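PDB 6A5K: histone-lysine N-methyltransferase, H3 lysine-9 specific SUVH6 from Arabidopsis thaliana, which methylates histone H3 at its ninth residue, a lysine, with S-adenosylmethionine as methyl donor, and probably reads methylated non-CG DNA through its SRA domain. Local coordinates for residues A[70-73]-A[74-78]; A[82-86]-A[87-91]; A[385-389]-A[390-394]; A[242-246]-A[247-251]. The protein carries 1 engineered substitution. All blocks are in the same frame, centred on the assembly; numbering follows the deposited sequence.

Contact 1. Residues A[70-73]-A[74-78]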
# COMPACT_ATOMS: atom_id res chain seq x y z
N PRO A 70 -8.73 -8.28 16.41
CA PRO A 70 -8.84 -9.24 15.30
C PRO A 70 -8.61 -8.58 13.93
O PRO A 70 -9.20 -7.55 13.63
CB PRO A 70 -10.27 -9.77 15.42
CG PRO A 70 -10.61 -9.58 16.87
CD PRO A 70 -9.93 -8.30 17.27
N GLY A 71 -7.72 -9.17 13.13
CA GLY A 71 -7.49 -8.66 11.79
C GLY A 71 -6.50 -7.50 11.71
O GLY A 71 -6.22 -7.01 10.62
N VAL A 72 -5.98 -7.07 12.85
CA VAL A 72 -4.96 -6.04 12.89
C VAL A 72 -3.62 -6.66 13.26
O VAL A 72 -3.51 -7.35 14.28
CB VAL A 72 -5.31 -4.90 13.88
CG1 VAL A 72 -4.18 -3.88 13.93
CG2 VAL A 72 -6.61 -4.23 13.48
N GLU A 73 -2.60 -6.42 12.45
CA GLU A 73 -1.33 -7.12 12.62
C GLU A 73 -0.17 -6.18 12.88
O GLU A 73 -0.13 -5.07 12.36
CB GLU A 73 -1.05 -7.98 11.38
CG GLU A 73 -2.14 -9.03 11.12
CD GLU A 73 -1.84 -9.93 9.94
OE1 GLU A 73 -0.82 -9.70 9.26
OE2 GLU A 73 -2.62 -10.89 9.71
N VAL A 74 0.78 -6.64 13.70
CA VAL A 74 2.01 -5.91 13.96
C VAL A 74 2.65 -5.46 12.64
O VAL A 74 2.78 -6.25 11.71
CB VAL A 74 3.01 -6.78 14.76
CG1 VAL A 74 4.39 -6.15 14.78
CG2 VAL A 74 2.49 -6.99 16.19
N GLY A 75 3.00 -4.18 12.56
CA GLY A 75 3.59 -3.64 11.35
C GLY A 75 2.61 -2.87 10.48
O GLY A 75 3.05 -2.10 9.61
N ASP A 76 1.31 -3.06 10.70
CA ASP A 76 0.29 -2.36 9.91
C ASP A 76 0.47 -0.85 10.00
O ASP A 76 0.84 -0.32 11.05
CB ASP A 76 -1.12 -2.73 10.37
CG ASP A 76 -1.60 -4.08 9.85
OD1 ASP A 76 -0.90 -4.69 9.01
OD2 ASP A 76 -2.69 -4.52 10.28
N GLU A 77 0.21 -0.16 8.89
CA GLU A 77 0.40 1.29 8.86
C GLU A 77 -0.89 2.01 8.49
O GLU A 77 -1.77 1.44 7.83
CB GLU A 77 1.52 1.66 7.88
CG GLU A 77 2.86 1.05 8.28
CD GLU A 77 4.05 1.77 7.67
OE1 GLU A 77 3.83 2.64 6.80
OE2 GLU A 77 5.20 1.47 8.07
N PHE A 78 -0.97 3.26 8.92
CA PHE A 78 -2.14 4.11 8.77
C PHE A 78 -1.68 5.52 8.41
O PHE A 78 -0.66 5.99 8.93
CB PHE A 78 -2.96 4.12 10.06
CG PHE A 78 -3.14 2.76 10.67
CD1 PHE A 78 -2.25 2.29 11.63
CD2 PHE A 78 -4.17 1.93 10.25
CE1 PHE A 78 -2.40 1.03 12.18
CE2 PHE A 78 -4.33 0.67 10.80
CZ PHE A 78 -3.44 0.22 11.76

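Contact 2. Residues A[82-86]-A[87-91]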
# COMPACT_ATOMS: atom_id res chain seq x y z
N MSE A 82 -7.64 8.98 12.26
CA MSE A 82 -9.04 8.55 12.16
C MSE A 82 -9.19 7.07 11.78
O MSE A 82 -10.20 6.43 12.12
CB MSE A 82 -9.78 9.41 11.14
CG MSE A 82 -10.21 10.77 11.68
SE MSE A 82 -12.03 10.77 12.37
CE MSE A 82 -11.67 10.15 14.17
N GLU A 83 -8.20 6.52 11.07
CA GLU A 83 -8.23 5.10 10.72
C GLU A 83 -8.22 4.24 11.99
O GLU A 83 -8.84 3.19 12.04
CB GLU A 83 -7.05 4.73 9.82
CG GLU A 83 -7.05 5.40 8.45
CD GLU A 83 -5.82 5.03 7.62
OE1 GLU A 83 -5.58 3.83 7.40
OE2 GLU A 83 -5.10 5.95 7.18
N LEU A 84 -7.52 4.72 13.01
CA LEU A 84 -7.46 4.01 14.29
C LEU A 84 -8.83 3.95 14.95
O LEU A 84 -9.19 2.96 15.59
CB LEU A 84 -6.44 4.67 15.23
CG LEU A 84 -5.03 4.85 14.67
CD1 LEU A 84 -4.14 5.54 15.71
CD2 LEU A 84 -4.44 3.51 14.24
N ASN A 85 -9.61 5.02 14.78
CA ASN A 85 -10.96 5.04 15.34
C ASN A 85 -11.92 4.18 14.53
O ASN A 85 -12.79 3.50 15.08
CB ASN A 85 -11.50 6.47 15.43
CG ASN A 85 -12.88 6.54 16.06
OD1 ASN A 85 -13.07 6.19 17.23
ND2 ASN A 85 -13.86 7.00 15.29
N ILE A 86 -11.75 4.21 13.21
CA ILE A 86 -12.62 3.42 12.33
C ILE A 86 -12.52 1.92 12.65
O ILE A 86 -13.52 1.20 12.63
CB ILE A 86 -12.28 3.68 10.85
CG1 ILE A 86 -12.71 5.10 10.49
CG2 ILE A 86 -12.98 2.68 9.95
CD1 ILE A 86 -12.12 5.62 9.19
N LEU A 87 -11.31 1.49 13.00
CA LEU A 87 -11.05 0.08 13.31
C LEU A 87 -11.22 -0.27 14.79
O LEU A 87 -11.20 -1.45 15.16
CB LEU A 87 -9.63 -0.29 12.87
CG LEU A 87 -9.30 -0.18 11.38
CD1 LEU A 87 -7.85 -0.64 11.11
CD2 LEU A 87 -10.29 -0.99 10.57
N GLY A 88 -11.38 0.75 15.63
CA GLY A 88 -11.49 0.54 17.06
C GLY A 88 -10.17 0.19 17.72
O GLY A 88 -10.14 -0.40 18.80
N ILE A 89 -9.07 0.54 17.07
CA ILE A 89 -7.73 0.32 17.63
C ILE A 89 -7.44 1.32 18.74
O ILE A 89 -6.84 1.00 19.77
CB ILE A 89 -6.63 0.46 16.55
CG1 ILE A 89 -6.77 -0.64 15.49
CG2 ILE A 89 -5.24 0.42 17.17
CD1 ILE A 89 -5.82 -0.47 14.33
N HIS A 90 -7.85 2.56 18.49
CA HIS A 90 -7.57 3.70 19.36
C HIS A 90 -8.69 4.69 19.11
O HIS A 90 -8.84 5.19 17.99
CB HIS A 90 -6.20 4.30 19.05
CG HIS A 90 -5.77 5.38 20.00
ND1 HIS A 90 -5.22 5.11 21.24
CD2 HIS A 90 -5.79 6.73 19.88
CE1 HIS A 90 -4.92 6.25 21.84
NE2 HIS A 90 -5.26 7.25 21.04
N LYS A 91 -9.50 4.95 20.13
CA LYS A 91 -10.74 5.71 19.93
C LYS A 91 -10.57 7.23 19.90
O LYS A 91 -11.17 7.89 19.05
CB LYS A 91 -11.77 5.32 21.00
CG LYS A 91 -12.21 3.86 20.91
CD LYS A 91 -13.18 3.65 19.76
CE LYS A 91 -13.51 2.18 19.55
NZ LYS A 91 -13.93 1.53 20.82

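Contact 3. Residues A[385-389]-A[390-394]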
# COMPACT_ATOMS: atom_id res chain seq x y z
N GLU A 385 8.24 -9.46 -23.61
CA GLU A 385 7.95 -9.42 -25.04
C GLU A 385 6.44 -9.53 -25.27
O GLU A 385 5.81 -10.46 -24.76
CB GLU A 385 8.65 -10.56 -25.79
CG GLU A 385 10.04 -10.93 -25.29
CD GLU A 385 10.63 -12.10 -26.06
OE1 GLU A 385 10.49 -12.14 -27.30
OE2 GLU A 385 11.24 -13.00 -25.42
N LEU A 386 5.88 -8.59 -26.01
CA LEU A 386 4.47 -8.66 -26.43
C LEU A 386 4.28 -9.75 -27.47
O LEU A 386 4.95 -9.74 -28.50
CB LEU A 386 3.99 -7.32 -27.00
CG LEU A 386 3.33 -6.27 -26.12
CD1 LEU A 386 2.29 -6.90 -25.20
CD2 LEU A 386 4.36 -5.47 -25.33
N LEU A 387 3.36 -10.67 -27.22
CA LEU A 387 3.09 -11.78 -28.14
C LEU A 387 1.60 -11.99 -28.33
O LEU A 387 0.83 -11.79 -27.40
CB LEU A 387 3.72 -13.08 -27.62
CG LEU A 387 5.23 -13.20 -27.43
CD1 LEU A 387 5.56 -14.56 -26.84
CD2 LEU A 387 5.97 -12.98 -28.75
N GLU A 388 1.19 -12.40 -29.53
CA GLU A 388 -0.13 -12.99 -29.70
C GLU A 388 -0.26 -14.16 -28.73
O GLU A 388 0.72 -14.88 -28.51
CB GLU A 388 -0.35 -13.48 -31.13
CG GLU A 388 -0.14 -12.44 -32.21
CD GLU A 388 -0.29 -13.01 -33.61
OE1 GLU A 388 -1.09 -12.46 -34.39
OE2 GLU A 388 0.39 -14.01 -33.92
N ASP A 389 -1.45 -14.35 -28.16
CA ASP A 389 -1.68 -15.46 -27.22
C ASP A 389 -1.20 -16.80 -27.78
O ASP A 389 -0.55 -17.57 -27.08
CB ASP A 389 -3.16 -15.57 -26.84
CG ASP A 389 -3.61 -14.46 -25.90
OD1 ASP A 389 -2.74 -13.77 -25.31
OD2 ASP A 389 -4.84 -14.29 -25.74
N SER A 390 -1.51 -17.07 -29.05
CA SER A 390 -1.15 -18.34 -29.67
C SER A 390 0.37 -18.53 -29.75
O SER A 390 0.88 -19.64 -29.57
CB SER A 390 -1.76 -18.45 -31.07
OG SER A 390 -1.18 -17.50 -31.95
N GLU A 391 1.08 -17.44 -29.99
CA GLU A 391 2.54 -17.49 -30.02
C GLU A 391 3.13 -17.75 -28.63
O GLU A 391 4.06 -18.55 -28.49
CB GLU A 391 3.11 -16.20 -30.60
CG GLU A 391 4.61 -16.23 -30.80
CD GLU A 391 5.05 -17.37 -31.71
OE1 GLU A 391 4.33 -17.66 -32.70
OE2 GLU A 391 6.11 -17.97 -31.45
N ALA A 392 2.60 -17.08 -27.61
CA ALA A 392 3.08 -17.30 -26.24
C ALA A 392 2.81 -18.74 -25.83
O ALA A 392 3.64 -19.37 -25.16
CB ALA A 392 2.41 -16.33 -25.26
N GLU A 393 1.66 -19.26 -26.22
CA GLU A 393 1.29 -20.62 -25.86
C GLU A 393 2.21 -21.63 -26.55
O GLU A 393 2.69 -22.57 -25.91
CB GLU A 393 -0.17 -20.92 -26.21
CG GLU A 393 -0.67 -22.25 -25.66
CD GLU A 393 -2.04 -22.64 -26.19
OE1 GLU A 393 -2.50 -23.75 -25.86
OE2 GLU A 393 -2.65 -21.83 -26.92
N ARG A 394 2.47 -21.42 -27.84
CA ARG A 394 3.35 -22.30 -28.62
C ARG A 394 4.75 -22.46 -28.06
O ARG A 394 5.37 -23.52 -28.20
CB ARG A 394 3.49 -21.80 -30.05
CG ARG A 394 2.45 -22.30 -31.01
CD ARG A 394 2.79 -21.79 -32.40
NE ARG A 394 2.16 -22.58 -33.44
CZ ARG A 394 1.03 -22.22 -34.05
NH1 ARG A 394 0.51 -22.99 -35.00
NH2 ARG A 394 0.43 -21.09 -33.69

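Contact 4. Residues A[242-246]-A[247-251]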
# COMPACT_ATOMS: atom_id res chain seq x y z
N LEU A 242 22.48 -10.91 1.29
CA LEU A 242 22.65 -10.16 0.05
C LEU A 242 23.39 -10.98 -1.01
O LEU A 242 24.53 -11.42 -0.79
CB LEU A 242 23.39 -8.85 0.32
CG LEU A 242 23.51 -7.87 -0.85
CD1 LEU A 242 22.14 -7.50 -1.37
CD2 LEU A 242 24.30 -6.63 -0.45
N CYS A 243 22.73 -11.20 -2.14
CA CYS A 243 23.24 -12.03 -3.24
C CYS A 243 23.83 -11.20 -4.36
O CYS A 243 24.88 -11.52 -4.90
CB CYS A 243 22.11 -12.88 -3.83
SG CYS A 243 21.24 -13.93 -2.69
N LYS A 244 23.12 -10.14 -4.71
CA LYS A 244 23.42 -9.35 -5.89
C LYS A 244 23.02 -7.90 -5.64
O LYS A 244 21.93 -7.64 -5.12
CB LYS A 244 22.68 -9.91 -7.11
CG LYS A 244 23.20 -9.45 -8.46
CD LYS A 244 22.89 -10.49 -9.54
CE LYS A 244 23.29 -10.01 -10.93
NZ LYS A 244 24.76 -9.98 -11.12
N LEU A 245 23.88 -6.96 -5.99
CA LEU A 245 23.58 -5.55 -5.76
C LEU A 245 22.51 -5.05 -6.73
O LEU A 245 21.67 -4.22 -6.36
CB LEU A 245 24.85 -4.70 -5.89
CG LEU A 245 25.89 -4.75 -4.76
CD1 LEU A 245 25.21 -4.63 -3.40
CD2 LEU A 245 26.77 -6.00 -4.83
N ASP A 246 22.54 -5.55 -7.95
CA ASP A 246 21.66 -5.03 -8.99
C ASP A 246 21.32 -6.09 -10.04
O ASP A 246 22.12 -6.34 -10.94
CB ASP A 246 22.30 -3.81 -9.65
CG ASP A 246 21.35 -3.08 -10.58
OD1 ASP A 246 20.14 -3.38 -10.57
OD2 ASP A 246 21.82 -2.19 -11.32
N ILE A 247 20.13 -6.68 -9.95
CA ILE A 247 19.70 -7.67 -10.93
C ILE A 247 19.44 -7.05 -12.31
O ILE A 247 19.32 -7.77 -13.31
CB ILE A 247 18.42 -8.41 -10.49
CG1 ILE A 247 17.25 -7.42 -10.36
CG2 ILE A 247 18.65 -9.15 -9.17
CD1 ILE A 247 15.90 -8.10 -10.34
N SER A 248 19.34 -5.73 -12.37
CA SER A 248 19.15 -5.04 -13.64
C SER A 248 20.50 -4.67 -14.25
O SER A 248 20.60 -4.39 -15.45
CB SER A 248 18.29 -3.79 -13.46
OG SER A 248 19.10 -2.68 -13.09
N GLU A 249 21.53 -4.64 -13.40
CA GLU A 249 22.90 -4.34 -13.81
C GLU A 249 23.04 -2.99 -14.51
O GLU A 249 23.71 -2.89 -15.54
CB GLU A 249 23.44 -5.45 -14.71
CG GLU A 249 23.78 -6.73 -13.96
CD GLU A 249 24.03 -7.91 -14.88
OE1 GLU A 249 23.07 -8.38 -15.52
OE2 GLU A 249 25.20 -8.35 -14.98
N GLY A 250 22.42 -1.96 -13.95
CA GLY A 250 22.62 -0.60 -14.42
C GLY A 250 21.52 -0.08 -15.33
O GLY A 250 21.49 1.11 -15.64
N LYS A 251 20.62 -0.96 -15.76
CA LYS A 251 19.57 -0.57 -16.68
C LYS A 251 18.47 0.23 -15.98
O LYS A 251 18.01 1.24 -16.51
CB LYS A 251 18.98 -1.81 -17.37
CG LYS A 251 19.96 -2.48 -18.32
CD LYS A 251 19.47 -3.86 -18.74
CE LYS A 251 20.36 -4.45 -19.82
NZ LYS A 251 20.11 -5.91 -20.01

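Contact 1. Residues A[70-73]-A[74-78]
Two hydrogen bonds tie Glu73 to Asp76. The backbone N of Glu73 donates to OD2 of Asp76 at 2.9 Å, and the bond is almost straight, 174° at the hydrogen. It nevertheless meets the carboxylate from above, 62° out of its plane, so the flat group lies across the donor rather than pointing at it. In return, the N of Asp76 reaches the O of Glu73 at 3.0 Å and closes a type II turn over residues 73-76. Gly75 sits at the third position with positive phi, as is usual for this turn type. Asp76 can reach back because its CG is anti to the carbonyl carbon and beside its own N (chi1 -79°). The same OD2 forms a salt bridge with Arg7, whose NH1 also bonds the O of Gly71. Outside the polar core, CG1 of Val72 passes 4.0 Å from OD2 of Asp76, while Val72 itself leans on Ile89 and Tyr192. Gly75 and Asp76, just ahead of strand 77-78, already make backbone bonds with Tyr192 of strand 190-205, that strand's neighbour in the SRA sheet. With a backbone N-H and a guanidinium both on OD2, the buried carboxylate is probably held as the anion, and it links helix 5-29 to the turn.

Contact 2. Residues A[82-86]-A[87-91]
Leu84 and His90 cross at a slant, their CB atoms 3.8 Å apart, with CD1 of Leu84 lying 4.1 Å from CB of His90. The imidazole is directed elsewhere, its ND1 bonding Ser110 and its NE2 the carbonyl of Ala95. With CG turned away from the carbonyl carbon (chi1 -55°), Leu84 brings its other branch, CD2, to 4.2 Å from CD1 of Ile89, and the leucine fork spans two residues beyond the helix. Asn85 and Lys91 run at about a right angle to each other on the more open side. CG of Leu87, on the last turn, lies 3.5 Å from the O of Glu83.

The backbone explains how the chain beyond the helix comes back beside Leu84. Gly88, with phi 74°, is the C-prime residue of a Schellman motif: Ile89 N meets Leu84 O at 2.8 Å, and a weak bond joins Gly88 N to Asn85 O. His90 N adds a second donor to Leu84 O at 3.2 Å, coming from above the carbonyl plane, 59° out of it. Around the SRA helix 81-87, Phe78 packs on Leu84, Leu87 and Ile89, while helix 5-29 covers Glu83 and Ile86. Two N-H groups on one carbonyl thus satisfy polar atoms at the helix end and hold the chain's exit close to Leu84.

Contact 3. Residues A[385-389]-A[390-394]
Glu393 N donates to the O of Asp389 at 2.9 Å and 155° at the hydrogen, the shorter of the two bonds that start the helix. One residue earlier, Ala392 N reaches Glu388 O at 3.0 Å; this bond is straighter, 165°, with the donor nearly in line with the C=O. Both are i to i+4 bonds, evidence that the first helical turn forms directly on leaving the strand. Glu388 occupies the N-cap position, and its carbonyl, not its carboxylate, takes part in that turn.

Strand 385-388 is an outer strand of the three-stranded antiparallel sheet in the SET domain, pairing with strand 436-442. The axes of strand and helix come within 6.0 Å at 103°, close to perpendicular, so the chain turns a corner here. Leu387 fills the inside of that corner: its CB points toward the helix, and CD1 of Leu387 lies 3.7 Å from the CA and 3.9 Å from the CB of Ala392. The other branch of Leu387, CD2, passes obliquely by CG of Glu391 at 4.1 Å. Beyond CG the Glu391 chain bends, and its carboxylate forms a salt bridge with Arg395. On the sheet side, OD1 of Asp389 accepts a hydrogen bond from the hydroxyl of Thr440, while the methyl of Ala392 also touches Thr440.

Contact 4. Residues A[242-246]-A[247-251]
Asp246 reaches forward over residues 248-250. CB of Asp246 lies 3.9 Å from Glu249 N; CG of Asp246, swung away from its own backbone N (chi1 -171°), comes within 3.4 Å of Ser248 OG. At the tip the two oxygens divide the work. OD1 of Asp246 receives the Ser248 hydroxyl OG at 2.8 Å, on its syn side and 24° out of the carboxylate plane, and also Ser248 N at 3.1 Å, from the same face but much higher above the plane. OD2 of Asp246 takes Gly250 N at 2.7 Å, again from above.

Because OD1 accepts the N-H two residues on and Asp246 O accepts Glu249 N at 3.0 Å, the bonding is that of an Asx turn with a backbone turn alongside. The type I' turn at 248-251 comes next, with Glu249 and Gly250 both at positive phi. This loop follows strand 242-244, outermost within this chain of a mixed six-stranded sheet, and leads to its partner 257-259; Cys243 and Lys244, both facing Ala258, form a classic beta bulge. OD1 has a further donor in Ile256 N, and the Ser248 hydroxyl is also bonded by Glu252 N. On the exposed side, Lys244 NZ stays 4.2 Å from Glu249 OE2, an attraction beyond salt-bridge length.

Overall arrangement
Contacts 1 and 2 belong to one SRA neighbourhood, with centres about 11 Å apart. Phe78 joins them: its ring packs on Leu84, Leu87 and Ile89, with CZ of Phe78 3.6 Å from CD1 of Ile89. Contact 2 is the most buried of the four and combines apolar packing with backbone capping; the other three are partly buried. Contacts 1 and 4 share a chemistry, an aspartate carboxylate that takes backbone N-H at a turn, one in contact 1 and several in contact 4; contact 1 adds a charged arginine, contact 4 a neutral serine hydroxyl. Contact 3, a strand-to-helix corner of the SET domain, relies on backbone bonds and a leucine. It lies about 41 Å from contact 1, centre to centre, across the chain's centre.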